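PDB 4RKS: putative uncharacterized protein Ta1305 from Thermoplasma acidophilum, which catalyses the ATP-dependent phosphorylation of (R)-mevalonate to mevalonate 3-phosphate in an alternative isoprenoid pathway of extremely acidophilic archaea. Local coordinates for residues P187-D201 and I314-V328. Residues are numbered along the deposited sequence; the frame is centred on the assembly and turned at random.
Sequences PEAFSGYSIVAFAFD and IENTFGSKKKMLRIV
Ile195, Ala197 and Ala199 pair with Leu325, Lys323 and Lys321 through six backbone hydrogen bonds, which makes strands 193-199 and 321-327 antiparallel neighbours; their directions diverge from parallel by 144°. Strand 298-304 flanks 193-199 on its other edge, so the latter is an interior strand in this GHMP-family kinase.

One face carries Ala197 CB against Leu325 CD1 at 3.6 Å, and the CD1 atoms of Ile195 and Ile327 meet at 4.0 Å. Both isoleucines also touch Ile56 of strand 53-59. Ile327 CG1 also lies over a face of the Phe190 ring, 4.0 Å from its centroid, while Ile327 CG2 reaches Pro187. Here the strands part, and a water bridges Tyr193 O and Ile327 N.

On the other face, Met324 has CG anti to its backbone N (chi1 -177°), and bends further along bring SD 3.9 Å from Ser194 CB and also near Val196 CG2. Lys322 runs beside Phe198, pointing the same way, with CG 3.7 Å from Phe198 CE2; its NZ continues to Phe312, making a hydrogen bond to the carbonyl and a cation-pi contact.

Ser320 touches two rings: CB sits 3.5 Å from the Phe200 centroid, almost on the ring normal, whereas OG meets the Phe198 edge in plane. With chi1 at 64°, OG is turned back to donate to Thr317 O at 2.7 Å, and Thr317 OG1 in return bonds Ser320 O. These reciprocal bonds satisfy both hydroxyls as donors within the turn, so the chemistry implies a loop whose two hydroxyls are held by its own hydrogen bonds, while its hydrocarbon parts, such as Ile314 CD1 and Ser320 CB, meet the rings of Phe198 and Phe200.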
ATOM      1  N   PRO A 187       4.868 -11.752  -7.501  1.00 17.78           N
ATOM      2  CA  PRO A 187       3.972 -11.212  -8.536  1.00 22.02           C
ATOM      3  C   PRO A 187       3.668 -12.236  -9.641  1.00 23.51           C
ATOM      4  O   PRO A 187       2.564 -12.231 -10.179  1.00 21.42           O
ATOM      5  CB  PRO A 187       4.749 -10.002  -9.097  1.00 21.67           C
ATOM      6  CG  PRO A 187       6.096  -9.989  -8.400  1.00 20.36           C
ATOM      7  CD  PRO A 187       5.993 -10.847  -7.191  1.00 16.88           C
ATOM      8  N   GLU A 188       4.614 -13.123  -9.941  1.00 22.04           N
ATOM      9  CA  GLU A 188       4.414 -14.170 -10.953  1.00 28.18           C
ATOM     10  C   GLU A 188       3.264 -15.131 -10.625  1.00 28.60           C
ATOM     11  O   GLU A 188       2.654 -15.696 -11.530  1.00 22.43           O
ATOM     12  CB  GLU A 188       5.702 -14.975 -11.145  1.00 33.06           C
ATOM     13  CG  GLU A 188       6.816 -14.225 -11.871  1.00 40.34           C
ATOM     14  CD  GLU A 188       7.449 -13.113 -11.039  1.00 41.58           C
ATOM     15  OE1 GLU A 188       7.346 -13.140  -9.792  1.00 21.83           O
ATOM     16  OE2 GLU A 188       8.058 -12.204 -11.644  1.00 59.02           O
ATOM     17  N   ALA A 189       2.959 -15.314  -9.339  1.00 22.25           N
ATOM     18  CA  ALA A 189       1.868 -16.199  -8.961  1.00 22.06           C
ATOM     19  C   ALA A 189       0.506 -15.642  -9.401  1.00 23.41           C
ATOM     20  O   ALA A 189      -0.474 -16.375  -9.426  1.00 30.10           O
ATOM     21  CB  ALA A 189       1.873 -16.440  -7.475  1.00 21.58           C
ATOM     22  N   PHE A 190       0.452 -14.346  -9.714  1.00 18.55           N
ATOM     23  CA  PHE A 190      -0.793 -13.698 -10.145  1.00 25.55           C
ATOM     24  C   PHE A 190      -0.846 -13.391 -11.640  1.00 23.35           C
ATOM     25  O   PHE A 190      -1.667 -12.580 -12.074  1.00 25.47           O
ATOM     26  CB  PHE A 190      -1.023 -12.387  -9.387  1.00 20.54           C
ATOM     27  CG  PHE A 190      -1.123 -12.553  -7.906  1.00 22.00           C
ATOM     28  CD1 PHE A 190       0.023 -12.598  -7.121  1.00 23.12           C
ATOM     29  CD2 PHE A 190      -2.362 -12.653  -7.294  1.00 24.67           C
ATOM     30  CE1 PHE A 190      -0.064 -12.739  -5.749  1.00 19.71           C
ATOM     31  CE2 PHE A 190      -2.463 -12.802  -5.926  1.00 24.59           C
ATOM     32  CZ  PHE A 190      -1.307 -12.852  -5.147  1.00 21.00           C
ATOM     33  N   SER A 191       0.012 -14.029 -12.426  1.00 25.16           N
ATOM     34  CA  SER A 191       0.120 -13.682 -13.840  1.00 27.56           C
ATOM     35  C   SER A 191      -1.175 -13.993 -14.611  1.00 32.93           C
ATOM     36  O   SER A 191      -1.440 -13.403 -15.660  1.00 29.32           O
ATOM     37  CB  SER A 191       1.303 -14.414 -14.476  1.00 30.63           C
ATOM     38  OG  SER A 191       1.175 -15.812 -14.311  1.00 31.69           O
ATOM     39  N   GLY A 192      -1.983 -14.909 -14.086  1.00 34.51           N
ATOM     40  CA  GLY A 192      -3.247 -15.239 -14.718  1.00 28.22           C
ATOM     41  C   GLY A 192      -4.380 -14.357 -14.225  1.00 30.89           C
ATOM     42  O   GLY A 192      -5.546 -14.601 -14.531  1.00 31.97           O
ATOM     43  N   TYR A 193      -4.049 -13.324 -13.453  1.00 27.28           N
ATOM     44  CA  TYR A 193      -5.087 -12.493 -12.849  1.00 24.86           C
ATOM     45  C   TYR A 193      -4.841 -11.025 -13.108  1.00 23.36           C
ATOM     46  O   TYR A 193      -3.700 -10.597 -13.303  1.00 26.13           O
ATOM     47  CB  TYR A 193      -5.181 -12.765 -11.340  1.00 25.54           C
ATOM     48  CG  TYR A 193      -5.679 -14.156 -11.067  1.00 25.18           C
ATOM     49  CD1 TYR A 193      -4.810 -15.241 -11.106  1.00 24.80           C
ATOM     50  CD2 TYR A 193      -7.025 -14.396 -10.803  1.00 27.12           C
ATOM     51  CE1 TYR A 193      -5.264 -16.529 -10.881  1.00 20.78           C
ATOM     52  CE2 TYR A 193      -7.490 -15.685 -10.572  1.00 25.98           C
ATOM     53  CZ  TYR A 193      -6.599 -16.744 -10.614  1.00 24.95           C
ATOM     54  OH  TYR A 193      -7.032 -18.027 -10.389  1.00 27.62           O
ATOM     55  N   SER A 194      -5.922 -10.260 -13.141  1.00 23.87           N
ATOM     56  CA  SER A 194      -5.818  -8.816 -13.254  1.00 25.40           C
ATOM     57  C   SER A 194      -6.747  -8.189 -12.243  1.00 22.00           C
ATOM     58  O   SER A 194      -7.627  -8.849 -11.705  1.00 27.84           O
ATOM     59  CB  SER A 194      -6.174  -8.327 -14.669  1.00 26.01           C
ATOM     60  OG  SER A 194      -5.455  -9.038 -15.663  1.00 31.88           O
ATOM     61  N   ILE A 195      -6.552  -6.901 -11.995  1.00 24.36           N
ATOM     62  CA  ILE A 195      -7.476  -6.153 -11.165  1.00 24.83           C
ATOM     63  C   ILE A 195      -8.012  -4.971 -11.953  1.00 26.06           C
ATOM     64  O   ILE A 195      -7.241  -4.143 -12.452  1.00 28.39           O
ATOM     65  CB  ILE A 195      -6.802  -5.674  -9.861  1.00 22.78           C
ATOM     66  CG1 ILE A 195      -6.516  -6.880  -8.956  1.00 19.05           C
ATOM     67  CG2 ILE A 195      -7.688  -4.667  -9.126  1.00 23.94           C
ATOM     68  CD1 ILE A 195      -5.720  -6.552  -7.708  1.00 19.46           C
ATOM     69  N   VAL A 196      -9.329  -4.898 -12.105  1.00 20.82           N
ATOM     70  CA  VAL A 196      -9.912  -3.696 -12.691  1.00 22.03           C
ATOM     71  C   VAL A 196     -10.327  -2.730 -11.579  1.00 20.45           C
ATOM     72  O   VAL A 196     -11.189  -3.036 -10.757  1.00 23.65           O
ATOM     73  CB  VAL A 196     -11.124  -4.011 -13.598  1.00 26.69           C
ATOM     74  CG1 VAL A 196     -11.643  -2.719 -14.253  1.00 25.46           C
ATOM     75  CG2 VAL A 196     -10.729  -5.020 -14.653  1.00 25.67           C
ATOM     76  N   ALA A 197      -9.706  -1.557 -11.559  1.00 27.10           N
ATOM     77  CA  ALA A 197     -10.021  -0.565 -10.536  1.00 20.32           C
ATOM     78  C   ALA A 197     -11.086   0.419 -11.031  1.00 28.79           C
ATOM     79  O   ALA A 197     -10.944   1.038 -12.090  1.00 28.98           O
ATOM     80  CB  ALA A 197      -8.754   0.183 -10.109  1.00 19.77           C
ATOM     81  N   PHE A 198     -12.152   0.553 -10.253  1.00 32.26           N
ATOM     82  CA  PHE A 198     -13.189   1.522 -10.548  1.00 30.24           C
ATOM     83  C   PHE A 198     -13.077   2.683  -9.583  1.00 27.66           C
ATOM     84  O   PHE A 198     -13.378   2.539  -8.391  1.00 23.92           O
ATOM     85  CB  PHE A 198     -14.570   0.875 -10.459  1.00 26.12           C
ATOM     86  CG  PHE A 198     -14.794  -0.212 -11.482  1.00 35.47           C
ATOM     87  CD1 PHE A 198     -14.362  -1.505 -11.245  1.00 28.76           C
ATOM     88  CD2 PHE A 198     -15.434   0.066 -12.681  1.00 40.78           C
ATOM     89  CE1 PHE A 198     -14.569  -2.503 -12.178  1.00 36.68           C
ATOM     90  CE2 PHE A 198     -15.637  -0.926 -13.623  1.00 46.40           C
ATOM     91  CZ  PHE A 198     -15.208  -2.212 -13.371  1.00 45.78           C
ATOM     92  N   ALA A 199     -12.655   3.836 -10.107  1.00 28.21           N
ATOM     93  CA  ALA A 199     -12.428   5.031  -9.295  1.00 27.36           C
ATOM     94  C   ALA A 199     -13.634   5.984  -9.299  1.00 35.38           C
ATOM     95  O   ALA A 199     -14.011   6.502 -10.344  1.00 35.45           O
ATOM     96  CB  ALA A 199     -11.181   5.755  -9.788  1.00 26.71           C
ATOM     97  N   PHE A 200     -14.235   6.212  -8.134  1.00 32.40           N
ATOM     98  CA  PHE A 200     -15.397   7.099  -8.019  1.00 40.22           C
ATOM     99  C   PHE A 200     -14.968   8.465  -7.473  1.00 44.15           C
ATOM    100  O   PHE A 200     -13.934   8.574  -6.824  1.00 40.07           O
ATOM    101  CB  PHE A 200     -16.466   6.472  -7.119  1.00 38.13           C
ATOM    102  CG  PHE A 200     -17.027   5.182  -7.645  1.00 40.73           C
ATOM    103  CD1 PHE A 200     -16.336   3.994  -7.484  1.00 38.21           C
ATOM    104  CD2 PHE A 200     -18.257   5.156  -8.289  1.00 43.72           C
ATOM    105  CE1 PHE A 200     -16.848   2.807  -7.968  1.00 35.60           C
ATOM    106  CE2 PHE A 200     -18.776   3.973  -8.773  1.00 42.80           C
ATOM    107  CZ  PHE A 200     -18.073   2.795  -8.610  1.00 38.01           C
ATOM    108  N   ASP A 201     -15.755   9.509  -7.718  1.00 50.55           N
ATOM    109  CA  ASP A 201     -15.285  10.858  -7.394  1.00 58.90           C
ATOM    110  C   ASP A 201     -15.677  11.371  -6.005  1.00 60.74           C
ATOM    111  O   ASP A 201     -15.374  12.516  -5.669  1.00 68.09           O
ATOM    112  CB  ASP A 201     -15.765  11.855  -8.456  1.00 69.28           C
ATOM    113  CG  ASP A 201     -17.270  11.832  -8.656  1.00 78.89           C
ATOM    114  OD1 ASP A 201     -17.716  12.136  -9.785  1.00 83.46           O
ATOM    115  OD2 ASP A 201     -18.010  11.518  -7.697  1.00 81.19           O
ATOM    116  N   ILE A 314     -17.285  -2.906 -19.446  1.00 40.90           N
ATOM    117  CA  ILE A 314     -18.694  -2.749 -19.071  1.00 44.56           C
ATOM    118  C   ILE A 314     -19.111  -1.288 -19.207  1.00 52.86           C
ATOM    119  O   ILE A 314     -18.281  -0.379 -19.090  1.00 50.68           O
ATOM    120  CB  ILE A 314     -19.014  -3.227 -17.624  1.00 40.42           C
ATOM    121  CG1 ILE A 314     -18.292  -2.379 -16.573  1.00 38.16           C
ATOM    122  CG2 ILE A 314     -18.716  -4.717 -17.450  1.00 37.40           C
ATOM    123  CD1 ILE A 314     -18.775  -2.635 -15.154  1.00 34.76           C
ATOM    124  N   GLU A 315     -20.402  -1.076 -19.452  1.00 55.07           N
ATOM    125  CA  GLU A 315     -20.928   0.237 -19.814  1.00 55.12           C
ATOM    126  C   GLU A 315     -21.368   1.073 -18.610  1.00 57.38           C
ATOM    127  O   GLU A 315     -21.141   2.282 -18.574  1.00 63.26           O
ATOM    128  CB  GLU A 315     -22.102   0.076 -20.786  1.00 51.57           C
ATOM    129  N   ASN A 316     -21.999   0.444 -17.627  1.00 55.57           N
ATOM    130  CA  ASN A 316     -22.503   1.199 -16.491  1.00 57.72           C
ATOM    131  C   ASN A 316     -21.546   1.196 -15.308  1.00 60.97           C
ATOM    132  O   ASN A 316     -21.688   0.405 -14.375  1.00 62.36           O
ATOM    133  CB  ASN A 316     -23.855   0.668 -16.042  1.00 60.63           C
ATOM    134  CG  ASN A 316     -24.638   1.694 -15.247  1.00 65.68           C
ATOM    135  OD1 ASN A 316     -24.087   2.702 -14.799  1.00 64.12           O
ATOM    136  ND2 ASN A 316     -25.932   1.446 -15.071  1.00 68.74           N
ATOM    137  N   THR A 317     -20.586   2.110 -15.341  1.00 59.45           N
ATOM    138  CA  THR A 317     -19.607   2.223 -14.274  1.00 53.69           C
ATOM    139  C   THR A 317     -20.099   3.165 -13.178  1.00 56.03           C
ATOM    140  O   THR A 317     -19.360   3.477 -12.244  1.00 59.86           O
ATOM    141  CB  THR A 317     -18.260   2.718 -14.820  1.00 52.94           C
ATOM    142  OG1 THR A 317     -18.411   4.037 -15.363  1.00 52.10           O
ATOM    143  CG2 THR A 317     -17.761   1.785 -15.909  1.00 52.09           C
ATOM    144  N   PHE A 318     -21.351   3.605 -13.300  1.00 52.75           N
ATOM    145  CA  PHE A 318     -21.972   4.525 -12.344  1.00 49.91           C
ATOM    146  C   PHE A 318     -21.109   5.756 -12.107  1.00 44.73           C
ATOM    147  O   PHE A 318     -20.978   6.221 -10.977  1.00 47.97           O
ATOM    148  CB  PHE A 318     -22.261   3.821 -11.015  1.00 49.51           C
ATOM    149  CG  PHE A 318     -23.092   2.581 -11.163  1.00 57.34           C
ATOM    150  CD1 PHE A 318     -24.476   2.642 -11.069  1.00 65.64           C
ATOM    151  CD2 PHE A 318     -22.493   1.355 -11.422  1.00 58.18           C
ATOM    152  CE1 PHE A 318     -25.245   1.503 -11.218  1.00 65.97           C
ATOM    153  CE2 PHE A 318     -23.256   0.212 -11.573  1.00 60.70           C
ATOM    154  CZ  PHE A 318     -24.632   0.284 -11.467  1.00 64.73           C
ATOM    155  N   GLY A 319     -20.524   6.272 -13.182  1.00 40.52           N
ATOM    156  CA  GLY A 319     -19.704   7.464 -13.106  1.00 44.86           C
ATOM    157  C   GLY A 319     -18.371   7.217 -12.425  1.00 50.50           C
ATOM    158  O   GLY A 319     -17.868   8.081 -11.706  1.00 58.26           O
ATOM    159  N   SER A 320     -17.806   6.030 -12.629  1.00 40.99           N
ATOM    160  CA  SER A 320     -16.441   5.765 -12.186  1.00 38.36           C
ATOM    161  C   SER A 320     -15.525   5.683 -13.396  1.00 38.84           C
ATOM    162  O   SER A 320     -15.971   5.392 -14.499  1.00 45.11           O
ATOM    163  CB  SER A 320     -16.360   4.475 -11.359  1.00 36.73           C
ATOM    164  OG  SER A 320     -16.709   3.326 -12.115  1.00 30.83           O
ATOM    165  N   LYS A 321     -14.246   5.969 -13.195  1.00 37.88           N
ATOM    166  CA  LYS A 321     -13.261   5.789 -14.250  1.00 39.28           C
ATOM    167  C   LYS A 321     -12.497   4.497 -14.005  1.00 40.52           C
ATOM    168  O   LYS A 321     -12.349   4.063 -12.864  1.00 39.13           O
ATOM    169  CB  LYS A 321     -12.316   6.989 -14.319  1.00 42.56           C
ATOM    170  CG  LYS A 321     -13.002   8.258 -14.816  1.00 48.43           C
ATOM    171  CD  LYS A 321     -12.068   9.455 -14.815  1.00 58.42           C
ATOM    172  CE  LYS A 321     -12.792  10.709 -15.291  1.00 65.65           C
ATOM    173  NZ  LYS A 321     -11.966  11.940 -15.128  1.00 64.09           N
ATOM    174  N   LYS A 322     -12.005   3.888 -15.077  1.00 41.21           N
ATOM    175  CA  LYS A 322     -11.464   2.540 -14.995  1.00 37.90           C
ATOM    176  C   LYS A 322      -9.964   2.457 -15.273  1.00 36.44           C
ATOM    177  O   LYS A 322      -9.441   3.131 -16.157  1.00 33.89           O
ATOM    178  CB  LYS A 322     -12.220   1.623 -15.965  1.00 40.58           C
ATOM    179  CG  LYS A 322     -13.710   1.515 -15.672  1.00 45.83           C
ATOM    180  CD  LYS A 322     -14.446   0.782 -16.786  1.00 52.73           C
ATOM    181  CE  LYS A 322     -14.517   1.620 -18.068  1.00 52.27           C
ATOM    182  NZ  LYS A 322     -15.252   0.933 -19.181  1.00 50.32           N
ATOM    183  N   LYS A 323      -9.275   1.617 -14.507  1.00 31.93           N
ATOM    184  CA  LYS A 323      -7.873   1.317 -14.772  1.00 32.19           C
ATOM    185  C   LYS A 323      -7.630  -0.185 -14.726  1.00 25.84           C
ATOM    186  O   LYS A 323      -8.204  -0.890 -13.887  1.00 26.68           O
ATOM    187  CB  LYS A 323      -6.961   2.012 -13.758  1.00 36.37           C
ATOM    188  CG  LYS A 323      -5.994   2.993 -14.368  1.00 46.00           C
ATOM    189  CD  LYS A 323      -6.678   4.303 -14.692  1.00 54.62           C
ATOM    190  CE  LYS A 323      -5.692   5.313 -15.265  1.00 60.06           C
ATOM    191  NZ  LYS A 323      -6.325   6.632 -15.564  1.00 61.29           N
ATOM    192  N   MET A 324      -6.771  -0.665 -15.615  1.00 24.72           N
ATOM    193  CA  MET A 324      -6.384  -2.068 -15.620  1.00 25.35           C
ATOM    194  C   MET A 324      -5.085  -2.226 -14.833  1.00 24.54           C
ATOM    195  O   MET A 324      -4.057  -1.664 -15.212  1.00 22.87           O
ATOM    196  CB  MET A 324      -6.213  -2.580 -17.052  1.00 23.40           C
ATOM    197  CG  MET A 324      -5.869  -4.062 -17.161  1.00 25.66           C
ATOM    198  SD  MET A 324      -7.222  -5.171 -16.713  1.00 34.68           S
ATOM    199  CE  MET A 324      -8.321  -4.929 -18.120  1.00 30.91           C
ATOM    200  N   LEU A 325      -5.137  -2.999 -13.752  1.00 26.72           N
ATOM    201  CA  LEU A 325      -4.003  -3.148 -12.839  1.00 22.92           C
ATOM    202  C   LEU A 325      -3.451  -4.574 -12.794  1.00 24.26           C
ATOM    203  O   LEU A 325      -4.135  -5.533 -13.148  1.00 22.59           O
ATOM    204  CB  LEU A 325      -4.410  -2.728 -11.423  1.00 24.53           C
ATOM    205  CG  LEU A 325      -5.045  -1.352 -11.217  1.00 18.24           C
ATOM    206  CD1 LEU A 325      -5.412  -1.126  -9.750  1.00 21.27           C
ATOM    207  CD2 LEU A 325      -4.120  -0.253 -11.707  1.00 25.71           C
ATOM    208  N   ARG A 326      -2.213  -4.712 -12.328  1.00 20.47           N
ATOM    209  CA  ARG A 326      -1.629  -6.027 -12.123  1.00 22.29           C
ATOM    210  C   ARG A 326      -0.719  -6.042 -10.890  1.00 20.25           C
ATOM    211  O   ARG A 326      -0.235  -4.997 -10.456  1.00 19.04           O
ATOM    212  CB  ARG A 326      -0.847  -6.472 -13.359  1.00 29.26           C
ATOM    213  CG  ARG A 326       0.315  -5.584 -13.726  1.00 47.90           C
ATOM    214  CD  ARG A 326       1.295  -6.319 -14.635  1.00 61.40           C
ATOM    215  NE  ARG A 326       0.631  -6.976 -15.760  1.00 67.54           N
ATOM    216  CZ  ARG A 326       1.274  -7.536 -16.782  1.00 66.71           C
ATOM    217  NH1 ARG A 326       2.600  -7.517 -16.826  1.00 61.47           N
ATOM    218  NH2 ARG A 326       0.587  -8.111 -17.763  1.00 67.79           N
ATOM    219  N   ILE A 327      -0.488  -7.228 -10.340  1.00 18.24           N
ATOM    220  CA  ILE A 327       0.381  -7.376  -9.161  1.00 21.13           C
ATOM    221  C   ILE A 327       1.841  -7.220  -9.577  1.00 19.57           C
ATOM    222  O   ILE A 327       2.256  -7.845 -10.534  1.00 17.33           O
ATOM    223  CB  ILE A 327       0.207  -8.745  -8.481  1.00 25.48           C
ATOM    224  CG1 ILE A 327      -1.255  -8.992  -8.094  1.00 35.82           C
ATOM    225  CG2 ILE A 327       1.162  -8.895  -7.287  1.00 22.04           C
ATOM    226  CD1 ILE A 327      -1.945  -7.804  -7.553  1.00 40.73           C
ATOM    227  N   VAL A 328       2.617  -6.397  -8.873  1.00 17.14           N
ATOM    228  CA  VAL A 328       4.029  -6.229  -9.223  1.00 17.63           C
ATOM    229  C   VAL A 328       4.957  -6.449  -8.009  1.00 21.16           C
ATOM    230  O   VAL A 328       4.491  -6.826  -6.919  1.00 20.21           O
ATOM    231  CB  VAL A 328       4.293  -4.840  -9.851  1.00 16.16           C
ATOM    232  CG1 VAL A 328       3.455  -4.665 -11.136  1.00 17.78           C
ATOM    233  CG2 VAL A 328       3.989  -3.711  -8.859  1.00 16.12           C
TER
HETATM  234  O   HOH W   1       1.340 -10.345 -11.671  1.00 22.02           O
HETATM  235  O   HOH W   2      -1.347  -9.607 -11.877  1.00 25.23           O